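Local coordinates for CRISPR-associated protein, Cse1 family (Acidimicrobium ferrooxidans, PDB 4H3T) that probably serves as the large Cse1 subunit of a type I-E CRISPR Cascade complex, which recognises invading DNA, at residues A[72-77]-A[220-225]; A[175-180]-A[282-287]; A[382-387]-A[469-474]. The protein carries 1 engineered substitution. All coordinates share one frame; numbering follows the deposited sequence. Where two conformers were deposited one is given.

Contact 1 of 3, residues A[72-77]-A[220-225]; sequences KDDAEW and PWQYRN
Lys72 and Asp73, just ahead of helix 74-82, lie beside Pro220 and Trp221, with the CA atoms of Lys72 and Trp221 4.7 Å apart. A backbone bond joins the two segments, Gln222 N to Lys72 O at 2.9 Å. The Pro220 ring faces the start of the helix. Pro220 CG sits 3.7 Å from Trp77 CB and also touches Asp73 O. Trp77 has CG anti to its backbone N (chi1 -170°), which brings the first atoms of the indole, CG and CD1, beside the proline. Further out, the indole NE1 donates to Leu215 O, and Phe348 meets the rings of both Trp77 and Tyr223 edge-to-face. The motif is a capped helix start set against a type I beta turn, Pro220 to Tyr223. Asp73 is the N-cap: Asp73 OD1 accepts from Glu76 N at 2.9 Å. Glu76 reaches back in turn, and its OE1 takes a bond from Lys72 N. The turn adds two side chains to this helix end. Gln222 stretches out fully beyond CG and lays OE1 3.3 Å from Asp73 CB. Gln222 OE1 also accepts a weak bond from Asp74 N at 3.5 Å, so it meets a first-turn N-H of the helix. Tyr223 donates its hydroxyl to Asp74, OH to OD1 2.7 Å. The bond uses the syn lone pair of OD1, on the side of the other oxygen. OD1 lies at the ring edge, near the ring plane, while the carboxylate plane stands 80° from the ring. Trp221 CE3 rests 3.8 Å from Lys72 CB. The Trp221 indole also meets the ring of Tyr65, with the two planes about 25° apart.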
ATOM      1  N   LYS A  72      -9.796 -23.271   5.710  1.00 55.47           N
ATOM      2  CA  LYS A  72      -8.821 -23.810   6.653  1.00 55.82           C
ATOM      3  C   LYS A  72      -7.624 -24.370   5.925  1.00 59.27           C
ATOM      4  O   LYS A  72      -6.549 -24.467   6.521  1.00 59.10           O
ATOM      5  CB  LYS A  72      -9.456 -24.929   7.535  1.00 61.14           C
ATOM      6  CG  LYS A  72      -9.495 -26.287   6.952  1.00 75.87           C
ATOM      7  CD  LYS A  72     -10.209 -27.217   7.918  1.00 92.52           C
ATOM      8  CE  LYS A  72     -10.200 -28.646   7.452  1.00 92.55           C
ATOM      9  NZ  LYS A  72     -10.758 -29.536   8.507  1.00 96.68           N
ATOM     10  N   ASP A  73      -7.819 -24.815   4.673  1.00 55.55           N
ATOM     11  CA  ASP A  73      -6.782 -25.550   3.937  1.00 56.05           C
ATOM     12  C   ASP A  73      -6.932 -25.358   2.433  1.00 58.71           C
ATOM     13  O   ASP A  73      -7.847 -24.656   1.979  1.00 53.95           O
ATOM     14  CB  ASP A  73      -6.835 -27.053   4.297  1.00 58.97           C
ATOM     15  CG  ASP A  73      -8.164 -27.767   4.054  1.00 67.02           C
ATOM     16  OD1 ASP A  73      -9.021 -27.205   3.367  1.00 67.80           O
ATOM     17  OD2 ASP A  73      -8.356 -28.852   4.611  1.00 71.96           O
ATOM     18  N   ASP A  74      -6.014 -25.967   1.679  1.00 57.61           N
ATOM     19  CA  ASP A  74      -5.991 -25.874   0.224  1.00 57.96           C
ATOM     20  C   ASP A  74      -7.222 -26.482  -0.417  1.00 63.06           C
ATOM     21  O   ASP A  74      -7.648 -25.948  -1.429  1.00 62.87           O
ATOM     22  CB  ASP A  74      -4.740 -26.537  -0.376  1.00 59.06           C
ATOM     23  CG  ASP A  74      -3.479 -25.765  -0.044  1.00 58.88           C
ATOM     24  OD1 ASP A  74      -3.441 -24.553  -0.318  1.00 60.18           O
ATOM     25  OD2 ASP A  74      -2.528 -26.378   0.461  1.00 64.90           O
ATOM     26  N   ALA A  75      -7.756 -27.601   0.111  1.00 61.63           N
ATOM     27  CA  ALA A  75      -8.955 -28.210  -0.469  1.00 61.62           C
ATOM     28  C   ALA A  75     -10.122 -27.262  -0.350  1.00 61.84           C
ATOM     29  O   ALA A  75     -10.827 -27.072  -1.334  1.00 61.52           O
ATOM     30  CB  ALA A  75      -9.305 -29.573   0.187  1.00 63.61           C
ATOM     31  N   GLU A  76     -10.320 -26.625   0.827  1.00 59.92           N
ATOM     32  CA  GLU A  76     -11.413 -25.663   0.958  1.00 59.51           C
ATOM     33  C   GLU A  76     -11.175 -24.481   0.028  1.00 60.42           C
ATOM     34  O   GLU A  76     -12.122 -24.003  -0.602  1.00 58.26           O
ATOM     35  CB  GLU A  76     -11.607 -25.179   2.414  1.00 59.48           C
ATOM     36  CG  GLU A  76     -12.238 -26.230   3.315  1.00 65.47           C
ATOM     37  CD  GLU A  76     -12.528 -25.803   4.744  1.00 83.14           C
ATOM     38  OE1 GLU A  76     -12.408 -24.595   5.063  1.00 61.96           O
ATOM     39  OE2 GLU A  76     -12.854 -26.697   5.558  1.00 79.63           O
ATOM     40  N   TRP A  77      -9.928 -23.986  -0.063  1.00 56.57           N
ATOM     41  CA  TRP A  77      -9.669 -22.832  -0.938  1.00 54.42           C
ATOM     42  C   TRP A  77     -10.028 -23.186  -2.396  1.00 57.37           C
ATOM     43  O   TRP A  77     -10.670 -22.423  -3.074  1.00 56.19           O
ATOM     44  CB  TRP A  77      -8.191 -22.402  -0.845  1.00 52.41           C
ATOM     45  CG  TRP A  77      -7.900 -21.103  -1.514  1.00 51.56           C
ATOM     46  CD1 TRP A  77      -7.916 -19.858  -0.950  1.00 52.73           C
ATOM     47  CD2 TRP A  77      -7.528 -20.916  -2.881  1.00 51.89           C
ATOM     48  NE1 TRP A  77      -7.729 -18.901  -1.910  1.00 50.29           N
ATOM     49  CE2 TRP A  77      -7.501 -19.523  -3.118  1.00 53.60           C
ATOM     50  CE3 TRP A  77      -7.399 -21.774  -3.970  1.00 54.03           C
ATOM     51  CZ2 TRP A  77      -7.187 -18.990  -4.384  1.00 52.15           C
ATOM     52  CZ3 TRP A  77      -7.091 -21.248  -5.206  1.00 55.58           C
ATOM     53  CH2 TRP A  77      -7.040 -19.877  -5.417  1.00 54.07           C
ATOM     54  N   PRO A 220      -5.245 -19.748   3.244  1.00 45.35           N
ATOM     55  CA  PRO A 220      -5.789 -20.751   4.160  1.00 48.04           C
ATOM     56  C   PRO A 220      -5.019 -20.802   5.489  1.00 53.77           C
ATOM     57  O   PRO A 220      -3.801 -20.564   5.515  1.00 50.97           O
ATOM     58  CB  PRO A 220      -5.675 -22.046   3.357  1.00 50.86           C
ATOM     59  CG  PRO A 220      -5.855 -21.613   1.967  1.00 52.65           C
ATOM     60  CD  PRO A 220      -4.968 -20.360   1.940  1.00 46.64           C
ATOM     61  N   TRP A 221      -5.751 -21.104   6.596  1.00 50.54           N
ATOM     62  CA  TRP A 221      -5.188 -21.148   7.954  1.00 50.98           C
ATOM     63  C   TRP A 221      -4.032 -22.168   8.073  1.00 54.54           C
ATOM     64  O   TRP A 221      -3.136 -21.976   8.883  1.00 54.94           O
ATOM     65  CB  TRP A 221      -6.280 -21.503   8.965  1.00 51.80           C
ATOM     66  CG  TRP A 221      -7.405 -20.526   9.031  1.00 50.59           C
ATOM     67  CD1 TRP A 221      -7.391 -19.207   8.672  1.00 52.36           C
ATOM     68  CD2 TRP A 221      -8.744 -20.822   9.421  1.00 50.21           C
ATOM     69  NE1 TRP A 221      -8.636 -18.660   8.841  1.00 50.46           N
ATOM     70  CE2 TRP A 221      -9.466 -19.609   9.382  1.00 52.86           C
ATOM     71  CE3 TRP A 221      -9.381 -21.976   9.910  1.00 52.44           C
ATOM     72  CZ2 TRP A 221     -10.808 -19.543   9.715  1.00 52.03           C
ATOM     73  CZ3 TRP A 221     -10.719 -21.902  10.248  1.00 53.38           C
ATOM     74  CH2 TRP A 221     -11.427 -20.708  10.096  1.00 52.46           C
ATOM     75  N   GLN A 222      -4.031 -23.218   7.238  1.00 50.44           N
ATOM     76  CA  GLN A 222      -2.976 -24.231   7.209  1.00 52.21           C
ATOM     77  C   GLN A 222      -1.598 -23.634   6.871  1.00 54.14           C
ATOM     78  O   GLN A 222      -0.595 -24.202   7.252  1.00 54.88           O
ATOM     79  CB  GLN A 222      -3.357 -25.304   6.177  1.00 54.63           C
ATOM     80  CG  GLN A 222      -2.564 -26.570   6.147  1.00 75.15           C
ATOM     81  CD  GLN A 222      -2.954 -27.451   4.950  1.00 89.21           C
ATOM     82  OE1 GLN A 222      -3.578 -27.020   3.951  1.00 78.45           O
ATOM     83  NE2 GLN A 222      -2.435 -28.651   4.936  1.00 78.84           N
ATOM     84  N   TYR A 223      -1.530 -22.467   6.206  1.00 50.46           N
ATOM     85  CA  TYR A 223      -0.247 -21.807   5.944  1.00 47.77           C
ATOM     86  C   TYR A 223       0.257 -21.078   7.194  1.00 52.64           C
ATOM     87  O   TYR A 223       0.280 -19.844   7.231  1.00 50.25           O
ATOM     88  CB  TYR A 223      -0.376 -20.808   4.785  1.00 46.16           C
ATOM     89  CG  TYR A 223      -0.570 -21.463   3.437  1.00 47.92           C
ATOM     90  CD1 TYR A 223       0.516 -21.749   2.618  1.00 51.27           C
ATOM     91  CD2 TYR A 223      -1.834 -21.809   2.985  1.00 49.02           C
ATOM     92  CE1 TYR A 223       0.351 -22.416   1.403  1.00 52.64           C
ATOM     93  CE2 TYR A 223      -2.013 -22.478   1.772  1.00 50.79           C
ATOM     94  CZ  TYR A 223      -0.927 -22.667   0.929  1.00 56.76           C
ATOM     95  OH  TYR A 223      -1.079 -23.271  -0.293  1.00 57.08           O
ATOM     96  N   ARG A 224       0.658 -21.825   8.211  1.00 52.57           N
ATOM     97  CA  ARG A 224       1.092 -21.254   9.497  1.00 54.70           C
ATOM     98  C   ARG A 224       2.369 -20.413   9.354  1.00 58.78           C
ATOM     99  O   ARG A 224       2.639 -19.560  10.183  1.00 55.93           O
ATOM    100  CB  ARG A 224       1.306 -22.351  10.538  1.00 62.66           C
ATOM    101  CG  ARG A 224       0.032 -23.123  10.923  1.00 74.11           C
ATOM    102  CD  ARG A 224      -0.416 -22.817  12.342  1.00 94.12           C
ATOM    103  NE  ARG A 224       0.697 -22.884  13.302  1.00103.05           N
ATOM    104  CZ  ARG A 224       0.790 -22.193  14.441  1.00114.88           C
ATOM    105  NH1 ARG A 224      -0.192 -21.371  14.819  1.00 83.53           N
ATOM    106  NH2 ARG A 224       1.864 -22.323  15.216  1.00109.28           N
ATOM    107  N   ASN A 225       3.127 -20.649   8.307  1.00 53.84           N
ATOM    108  CA  ASN A 225       4.305 -19.836   7.961  1.00 53.72           C
ATOM    109  C   ASN A 225       3.971 -18.496   7.367  1.00 56.01           C
ATOM    110  O   ASN A 225       4.839 -17.622   7.332  1.00 52.73           O
ATOM    111  CB  ASN A 225       5.193 -20.586   6.940  1.00 57.00           C
ATOM    112  CG  ASN A 225       4.429 -21.121   5.694  1.00 78.18           C
ATOM    113  OD1 ASN A 225       3.306 -21.708   5.804  1.00 58.15           O
ATOM    114  ND2 ASN A 225       5.021 -20.979   4.478  1.00 67.41           N
TER

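Contact 2 of 3, residues A[175-180]-A[282-287]; sequences DKTGAK and LICAGD
Thr177 meets the strand nearest Cys284, where loop 175-179 runs at about 101° to residues 282-285. The Thr177 chi1 of -61° sends the two branches to different partners. CG2 lies anti to the backbone N, and Thr177 CG2 packs 3.6 Å from Leu282 CD1. Thr177 OG1 lies beside the backbone N and reaches a water at 2.7 Å. That water also lies against Ile283 O, between the hydroxyl and the strand carbonyl. A second water sits between Thr177 O and Ala285 N, accepting from Ala285 N at 3.0 Å. The strand belongs to 275-289, which pairs antiparallel with 263-272. Leu282 and Cys284 make backbone bonds to Arg266 and Arg264 there. The loop, through its waters, instead meets the backbone of the alternate residues Ile283 and Ala285. Cys284 holds SG anti to its carbonyl carbon (chi1 -55°), where Cys284 SG touches Ala179 CB at 3.8 Å. Asp175 has its CG in the same setting, beside the backbone N. The acid lies against one methyl of the strand, Asp175 CG to Ile283 CG2 3.9 Å. The two carboxylate oxygens of Asp175 are satisfied elsewhere, OD2 by a salt bridge to Arg263 and OD1 by one to Arg167.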
ATOM      1  N   ASP A 175      -4.023  12.194  17.227  1.00 41.63           N
ATOM      2  CA  ASP A 175      -5.299  11.713  17.813  1.00 39.94           C
ATOM      3  C   ASP A 175      -5.128  11.513  19.334  1.00 43.91           C
ATOM      4  O   ASP A 175      -5.354  10.435  19.834  1.00 43.92           O
ATOM      5  CB  ASP A 175      -5.709  10.396  17.112  1.00 41.11           C
ATOM      6  CG  ASP A 175      -5.947  10.510  15.634  1.00 45.99           C
ATOM      7  OD1 ASP A 175      -6.220  11.644  15.154  1.00 45.98           O
ATOM      8  OD2 ASP A 175      -5.930   9.463  14.950  1.00 39.49           O
ATOM      9  N   LYS A 176      -4.706  12.577  20.027  1.00 41.81           N
ATOM     10  CA  LYS A 176      -4.253  12.627  21.422  1.00 43.09           C
ATOM     11  C   LYS A 176      -5.288  13.135  22.415  1.00 47.06           C
ATOM     12  O   LYS A 176      -5.047  13.023  23.614  1.00 45.85           O
ATOM     13  CB  LYS A 176      -2.994  13.520  21.530  1.00 46.30           C
ATOM     14  CG  LYS A 176      -3.278  15.035  21.297  1.00 47.10           C
ATOM     15  CD  LYS A 176      -2.043  15.868  21.194  1.00 59.12           C
ATOM     16  CE  LYS A 176      -2.376  17.336  20.827  1.00 50.86           C
ATOM     17  NZ  LYS A 176      -1.330  18.248  21.304  1.00 72.96           N
ATOM     18  N   THR A 177      -6.423  13.671  21.950  1.00 47.57           N
ATOM     19  CA  THR A 177      -7.560  14.114  22.790  1.00 48.00           C
ATOM     20  C   THR A 177      -7.784  13.073  23.877  1.00 49.48           C
ATOM     21  O   THR A 177      -7.921  11.894  23.545  1.00 46.35           O
ATOM     22  CB  THR A 177      -8.847  14.185  21.865  1.00 58.99           C
ATOM     23  OG1 THR A 177      -8.643  15.118  20.813  1.00 62.94           O
ATOM     24  CG2 THR A 177     -10.091  14.566  22.593  1.00 62.23           C
ATOM     25  N   GLY A 178      -7.802  13.483  25.135  1.00 46.07           N
ATOM     26  CA  GLY A 178      -7.990  12.546  26.218  1.00 46.35           C
ATOM     27  C   GLY A 178      -9.445  12.133  26.345  1.00 49.48           C
ATOM     28  O   GLY A 178     -10.343  12.974  26.271  1.00 47.73           O
ATOM     29  N   ALA A 179      -9.683  10.868  26.665  1.00 48.20           N
ATOM     30  CA  ALA A 179     -11.026  10.366  26.912  1.00 47.98           C
ATOM     31  C   ALA A 179     -11.259  10.239  28.411  1.00 50.44           C
ATOM     32  O   ALA A 179     -10.390   9.742  29.154  1.00 47.22           O
ATOM     33  CB  ALA A 179     -11.228   9.018  26.240  1.00 48.23           C
ATOM     34  N   LYS A 180     -12.467  10.596  28.842  1.00 46.83           N
ATOM     35  CA  LYS A 180     -12.862  10.396  30.226  1.00 49.62           C
ATOM     36  C   LYS A 180     -12.884   8.896  30.519  1.00 52.66           C
ATOM     37  O   LYS A 180     -13.339   8.111  29.676  1.00 48.77           O
ATOM     38  CB  LYS A 180     -14.248  10.997  30.449  1.00 52.35           C
ATOM     39  CG  LYS A 180     -14.733  10.945  31.894  1.00 64.87           C
ATOM     40  CD  LYS A 180     -16.156  11.542  31.976  1.00 72.04           C
ATOM     41  CE  LYS A 180     -16.547  11.916  33.388  1.00 95.36           C
ATOM     42  NZ  LYS A 180     -17.826  12.680  33.429  1.00103.98           N
ATOM     43  N   LEU A 282     -15.605  12.484  18.096  1.00 40.34           N
ATOM     44  CA  LEU A 282     -14.596  12.443  19.162  1.00 41.14           C
ATOM     45  C   LEU A 282     -13.614  11.328  18.778  1.00 41.67           C
ATOM     46  O   LEU A 282     -14.034  10.198  18.512  1.00 39.49           O
ATOM     47  CB  LEU A 282     -15.243  12.218  20.531  1.00 41.39           C
ATOM     48  CG  LEU A 282     -14.300  12.072  21.759  1.00 45.58           C
ATOM     49  CD1 LEU A 282     -13.323  13.223  21.909  1.00 46.48           C
ATOM     50  CD2 LEU A 282     -15.098  11.975  23.026  1.00 47.96           C
ATOM     51  N   ILE A 283     -12.321  11.646  18.692  1.00 37.63           N
ATOM     52  CA  ILE A 283     -11.285  10.686  18.244  1.00 38.53           C
ATOM     53  C   ILE A 283     -10.176  10.682  19.262  1.00 42.72           C
ATOM     54  O   ILE A 283      -9.519  11.702  19.433  1.00 39.56           O
ATOM     55  CB  ILE A 283     -10.717  11.045  16.854  1.00 41.05           C
ATOM     56  CG1 ILE A 283     -11.824  11.203  15.823  1.00 40.80           C
ATOM     57  CG2 ILE A 283      -9.713  10.027  16.377  1.00 38.24           C
ATOM     58  CD1 ILE A 283     -11.289  11.756  14.491  1.00 40.58           C
ATOM     59  N   CYS A 284      -9.940   9.523  19.858  1.00 39.02           N
ATOM     60  CA  CYS A 284      -9.008   9.288  20.965  1.00 40.37           C
ATOM     61  C   CYS A 284      -8.137   8.113  20.662  1.00 41.03           C
ATOM     62  O   CYS A 284      -8.413   7.310  19.764  1.00 37.80           O
ATOM     63  CB  CYS A 284      -9.778   9.070  22.263  1.00 41.08           C
ATOM     64  SG  CYS A 284     -10.916  10.405  22.682  1.00 45.59           S
ATOM     65  N   ALA A 285      -7.099   7.955  21.489  1.00 36.43           N
ATOM     66  CA  ALA A 285      -6.166   6.842  21.329  1.00 36.86           C
ATOM     67  C   ALA A 285      -6.791   5.501  21.595  1.00 40.58           C
ATOM     68  O   ALA A 285      -7.607   5.371  22.488  1.00 40.59           O
ATOM     69  CB  ALA A 285      -5.002   7.042  22.278  1.00 38.31           C
ATOM     70  N   GLY A 286      -6.397   4.495  20.837  1.00 38.67           N
ATOM     71  CA  GLY A 286      -6.880   3.128  21.076  1.00 39.02           C
ATOM     72  C   GLY A 286      -5.734   2.146  21.250  1.00 43.06           C
ATOM     73  O   GLY A 286      -4.645   2.474  21.751  1.00 41.27           O
ATOM     74  N   ASP A 287      -6.008   0.895  20.916  1.00 40.94           N
ATOM     75  CA  ASP A 287      -5.079  -0.161  21.177  1.00 39.39           C
ATOM     76  C   ASP A 287      -3.891  -0.181  20.238  1.00 42.14           C
ATOM     77  O   ASP A 287      -4.004   0.085  19.057  1.00 41.21           O
ATOM     78  CB  ASP A 287      -5.766  -1.531  21.091  1.00 42.27           C
ATOM     79  CG  ASP A 287      -6.852  -1.783  22.109  1.00 45.79           C
ATOM     80  OD1 ASP A 287      -6.707  -1.314  23.270  1.00 44.35           O
ATOM     81  OD2 ASP A 287      -7.887  -2.423  21.737  1.00 47.74           O
TER
HETATM   82  O   HOH W   1      -6.344   9.829  23.675  1.00 41.41           O
HETATM   83  O   HOH W   2      -8.313  13.678  18.565  1.00 52.93           O

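Contact 3 of 3, residues A[382-387]-A[469-474]; sequences DRLDTP and HFLTGL
Leu471 is the bump of this contact, and the end of strand 375-387 supplies the hollow. The strand segment and helix segment 469-473 run nearly side by side, 28° apart in direction, with their axes 7.2 Å from each other at closest approach. With chi1 at 176°, the Leu471 side chain extends away from its own N and toward the strand. Its CD2 does most of the filling. Leu471 CD2 lies 3.8 Å from Leu384 CD2, and Leu384 CG and CD1 are about as near. The two leucines meet at about a right angle. The floor of the hollow is backbone, with Asp385 O 3.4 Å from Leu471 CD2. Pro387 closes the far wall, Pro387 CD 3.9 Å from Leu471 CG. The proline is itself a bump against the last turns of helix 445-473. Pro387 CG presses on Leu471 O at 3.1 Å, an oxygen that also accepts from Leu474 N. Beyond it, Pro387 CG approaches Leu474 CB more loosely, at 4.3 Å. Alongside, Thr472 OG1 touches Asp385 CB at 3.6 Å, while its polar partner is Arg468 O, one turn back in the helix. Behind the bump, helix 397-415 covers Leu471 and Leu474 through Ala402, and Val401 also touches Leu474. Arg468 reaches to the earlier part of the strand segment, with a salt bridge to Asp382 OD1 and a bond to Arg383 O. The two segments meet by packing, with no hydrogen bond between them. The contact joins an outer strand of a three-stranded antiparallel sheet to the last turns of a long helix, consistent with the Cse1 plan of a large globular part followed by a C-terminal four-helix bundle.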
ATOM      1  N   ASP A 382       0.301   2.653  -5.388  1.00 42.19           N
ATOM      2  CA  ASP A 382       0.540   2.212  -6.773  1.00 40.42           C
ATOM      3  C   ASP A 382       0.023   0.851  -6.993  1.00 41.99           C
ATOM      4  O   ASP A 382      -0.317   0.160  -6.035  1.00 41.05           O
ATOM      5  CB  ASP A 382       2.070   2.249  -7.072  1.00 45.79           C
ATOM      6  CG  ASP A 382       2.501   2.604  -8.514  1.00 64.44           C
ATOM      7  OD1 ASP A 382       1.687   2.378  -9.473  1.00 57.22           O
ATOM      8  OD2 ASP A 382       3.645   3.147  -8.686  1.00 76.57           O
ATOM      9  N   ARG A 383      -0.051   0.499  -8.266  0.53 42.22           N
ATOM     10  CA  ARG A 383      -0.489  -0.753  -8.791  0.53 43.05           C
ATOM     11  C   ARG A 383       0.527  -1.234  -9.813  0.53 44.28           C
ATOM     12  O   ARG A 383       1.006  -0.433 -10.629  0.53 42.44           O
ATOM     13  CB  ARG A 383      -1.881  -0.568  -9.420  0.53 45.94           C
ATOM     14  CG  ARG A 383      -2.790   0.284  -8.539  0.53 53.53           C
ATOM     15  CD  ARG A 383      -4.242   0.266  -8.967  0.53 53.16           C
ATOM     16  NE  ARG A 383      -4.969  -0.783  -8.281  0.53 64.45           N
ATOM     17  CZ  ARG A 383      -5.769  -0.638  -7.230  0.53 67.72           C
ATOM     18  NH1 ARG A 383      -6.374  -1.692  -6.708  0.53 64.95           N
ATOM     19  NH2 ARG A 383      -5.988   0.571  -6.703  0.53 57.28           N
ATOM     20  N   LEU A 384       0.935  -2.510  -9.705  1.00 40.94           N
ATOM     21  CA  LEU A 384       1.873  -3.078 -10.631  1.00 39.78           C
ATOM     22  C   LEU A 384       1.339  -4.406 -11.150  1.00 40.57           C
ATOM     23  O   LEU A 384       1.202  -5.345 -10.380  1.00 41.45           O
ATOM     24  CB  LEU A 384       3.233  -3.250  -9.943  1.00 40.45           C
ATOM     25  CG  LEU A 384       4.381  -3.716 -10.864  1.00 44.15           C
ATOM     26  CD1 LEU A 384       4.691  -2.690 -12.009  1.00 41.60           C
ATOM     27  CD2 LEU A 384       5.614  -4.031 -10.068  1.00 44.97           C
ATOM     28  N   ASP A 385       1.127  -4.513 -12.455  1.00 41.49           N
ATOM     29  CA  ASP A 385       0.738  -5.782 -13.103  1.00 43.79           C
ATOM     30  C   ASP A 385       1.942  -6.748 -13.137  1.00 44.59           C
ATOM     31  O   ASP A 385       2.991  -6.466 -13.756  1.00 44.44           O
ATOM     32  CB  ASP A 385       0.168  -5.529 -14.510  1.00 49.39           C
ATOM     33  CG  ASP A 385      -1.248  -4.911 -14.532  1.00 75.14           C
ATOM     34  OD1 ASP A 385      -2.042  -5.192 -13.602  1.00 77.90           O
ATOM     35  OD2 ASP A 385      -1.595  -4.233 -15.538  1.00 84.40           O
ATOM     36  N   THR A 386       1.849  -7.802 -12.329  1.00 40.99           N
ATOM     37  CA  THR A 386       2.940  -8.703 -12.067  1.00 42.48           C
ATOM     38  C   THR A 386       2.623 -10.192 -12.424  1.00 47.10           C
ATOM     39  O   THR A 386       1.723 -10.811 -11.809  1.00 44.57           O
ATOM     40  CB  THR A 386       3.375  -8.590 -10.566  1.00 44.95           C
ATOM     41  OG1 THR A 386       3.624  -7.205 -10.240  1.00 44.53           O
ATOM     42  CG2 THR A 386       4.673  -9.361 -10.294  1.00 41.77           C
ATOM     43  N   PRO A 387       3.464 -10.792 -13.291  1.00 43.32           N
ATOM     44  CA  PRO A 387       3.308 -12.218 -13.599  1.00 43.72           C
ATOM     45  C   PRO A 387       3.605 -13.091 -12.417  1.00 45.80           C
ATOM     46  O   PRO A 387       4.561 -12.811 -11.639  1.00 42.11           O
ATOM     47  CB  PRO A 387       4.390 -12.476 -14.670  1.00 47.43           C
ATOM     48  CG  PRO A 387       4.734 -11.180 -15.191  1.00 50.79           C
ATOM     49  CD  PRO A 387       4.546 -10.200 -14.114  1.00 46.07           C
ATOM     50  N   HIS A 469       4.895  -2.844 -19.581  1.00 43.11           N
ATOM     51  CA  HIS A 469       4.645  -3.705 -20.757  1.00 44.53           C
ATOM     52  C   HIS A 469       5.659  -4.840 -20.791  1.00 46.69           C
ATOM     53  O   HIS A 469       5.302  -5.969 -21.066  1.00 41.79           O
ATOM     54  CB  HIS A 469       4.720  -2.904 -22.078  1.00 48.72           C
ATOM     55  CG  HIS A 469       4.328  -3.690 -23.299  1.00 57.80           C
ATOM     56  ND1 HIS A 469       5.225  -3.894 -24.371  1.00 63.01           N
ATOM     57  CD2 HIS A 469       3.124  -4.233 -23.637  1.00 63.23           C
ATOM     58  CE1 HIS A 469       4.559  -4.602 -25.278  1.00 63.77           C
ATOM     59  NE2 HIS A 469       3.290  -4.829 -24.896  1.00 64.24           N
ATOM     60  N   PHE A 470       6.927  -4.537 -20.555  1.00 43.71           N
ATOM     61  CA  PHE A 470       7.980  -5.547 -20.514  1.00 44.26           C
ATOM     62  C   PHE A 470       7.707  -6.568 -19.386  1.00 45.35           C
ATOM     63  O   PHE A 470       7.749  -7.773 -19.615  1.00 42.29           O
ATOM     64  CB  PHE A 470       9.372  -4.839 -20.314  1.00 46.34           C
ATOM     65  CG  PHE A 470      10.441  -5.645 -19.618  1.00 46.54           C
ATOM     66  CD1 PHE A 470      11.263  -6.506 -20.331  1.00 48.45           C
ATOM     67  CD2 PHE A 470      10.594  -5.576 -18.233  1.00 45.16           C
ATOM     68  CE1 PHE A 470      12.184  -7.325 -19.661  1.00 48.98           C
ATOM     69  CE2 PHE A 470      11.490  -6.388 -17.573  1.00 46.82           C
ATOM     70  CZ  PHE A 470      12.302  -7.248 -18.283  1.00 46.72           C
ATOM     71  N   LEU A 471       7.383  -6.073 -18.176  1.00 41.66           N
ATOM     72  CA  LEU A 471       7.140  -6.934 -17.037  1.00 40.12           C
ATOM     73  C   LEU A 471       5.922  -7.857 -17.277  1.00 45.32           C
ATOM     74  O   LEU A 471       6.015  -9.081 -17.071  1.00 44.65           O
ATOM     75  CB  LEU A 471       6.930  -6.075 -15.766  1.00 38.83           C
ATOM     76  CG  LEU A 471       6.568  -6.850 -14.475  1.00 41.28           C
ATOM     77  CD1 LEU A 471       7.713  -7.738 -14.064  1.00 42.54           C
ATOM     78  CD2 LEU A 471       6.302  -5.963 -13.308  1.00 42.29           C
ATOM     79  N   THR A 472       4.812  -7.291 -17.795  1.00 41.41           N
ATOM     80  CA  THR A 472       3.606  -8.089 -18.138  1.00 43.68           C
ATOM     81  C   THR A 472       3.949  -9.178 -19.155  1.00 46.37           C
ATOM     82  O   THR A 472       3.460 -10.310 -19.023  1.00 45.49           O
ATOM     83  CB  THR A 472       2.445  -7.167 -18.641  1.00 46.15           C
ATOM     84  OG1 THR A 472       2.025  -6.385 -17.506  1.00 54.00           O
ATOM     85  CG2 THR A 472       1.269  -7.939 -19.156  1.00 51.52           C
ATOM     86  N   GLY A 473       4.795  -8.853 -20.127  1.00 42.80           N
ATOM     87  CA  GLY A 473       5.178  -9.814 -21.197  1.00 43.94           C
ATOM     88  C   GLY A 473       5.965 -11.023 -20.714  1.00 51.03           C
ATOM     89  O   GLY A 473       5.938 -12.070 -21.361  1.00 53.70           O
ATOM     90  N   LEU A 474       6.540 -10.963 -19.497  1.00 46.22           N
ATOM     91  CA  LEU A 474       7.327 -12.085 -18.965  1.00 46.78           C
ATOM     92  C   LEU A 474       6.433 -13.267 -18.571  1.00 50.02           C
ATOM     93  O   LEU A 474       6.919 -14.377 -18.504  1.00 53.07           O
ATOM     94  CB  LEU A 474       8.190 -11.688 -17.778  1.00 44.87           C
ATOM     95  CG  LEU A 474       9.191 -10.605 -18.001  1.00 47.94           C
ATOM     96  CD1 LEU A 474      10.012 -10.366 -16.729  1.00 48.73           C
ATOM     97  CD2 LEU A 474      10.123 -10.906 -19.167  1.00 49.58           C
TER

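Overall arrangement
The three contacts are separate: none touches another. Contact 1 and contact 3 are the closest pair, with centres 27 Å apart and nearest atoms about 14 Å apart. Contact 2 is remote from both, its centre 38 Å from that of contact 1 and 42 Å from that of contact 3. Contacts 2 and 3 lie on opposite sides of the chain's centre. The segments of contacts 1 and 2 alternate along the chain. Contact 3 opens only after both have closed. Contacts 1 and 2 hold loops against a helix start and a strand, while contact 3 sets a sheet against the later helices.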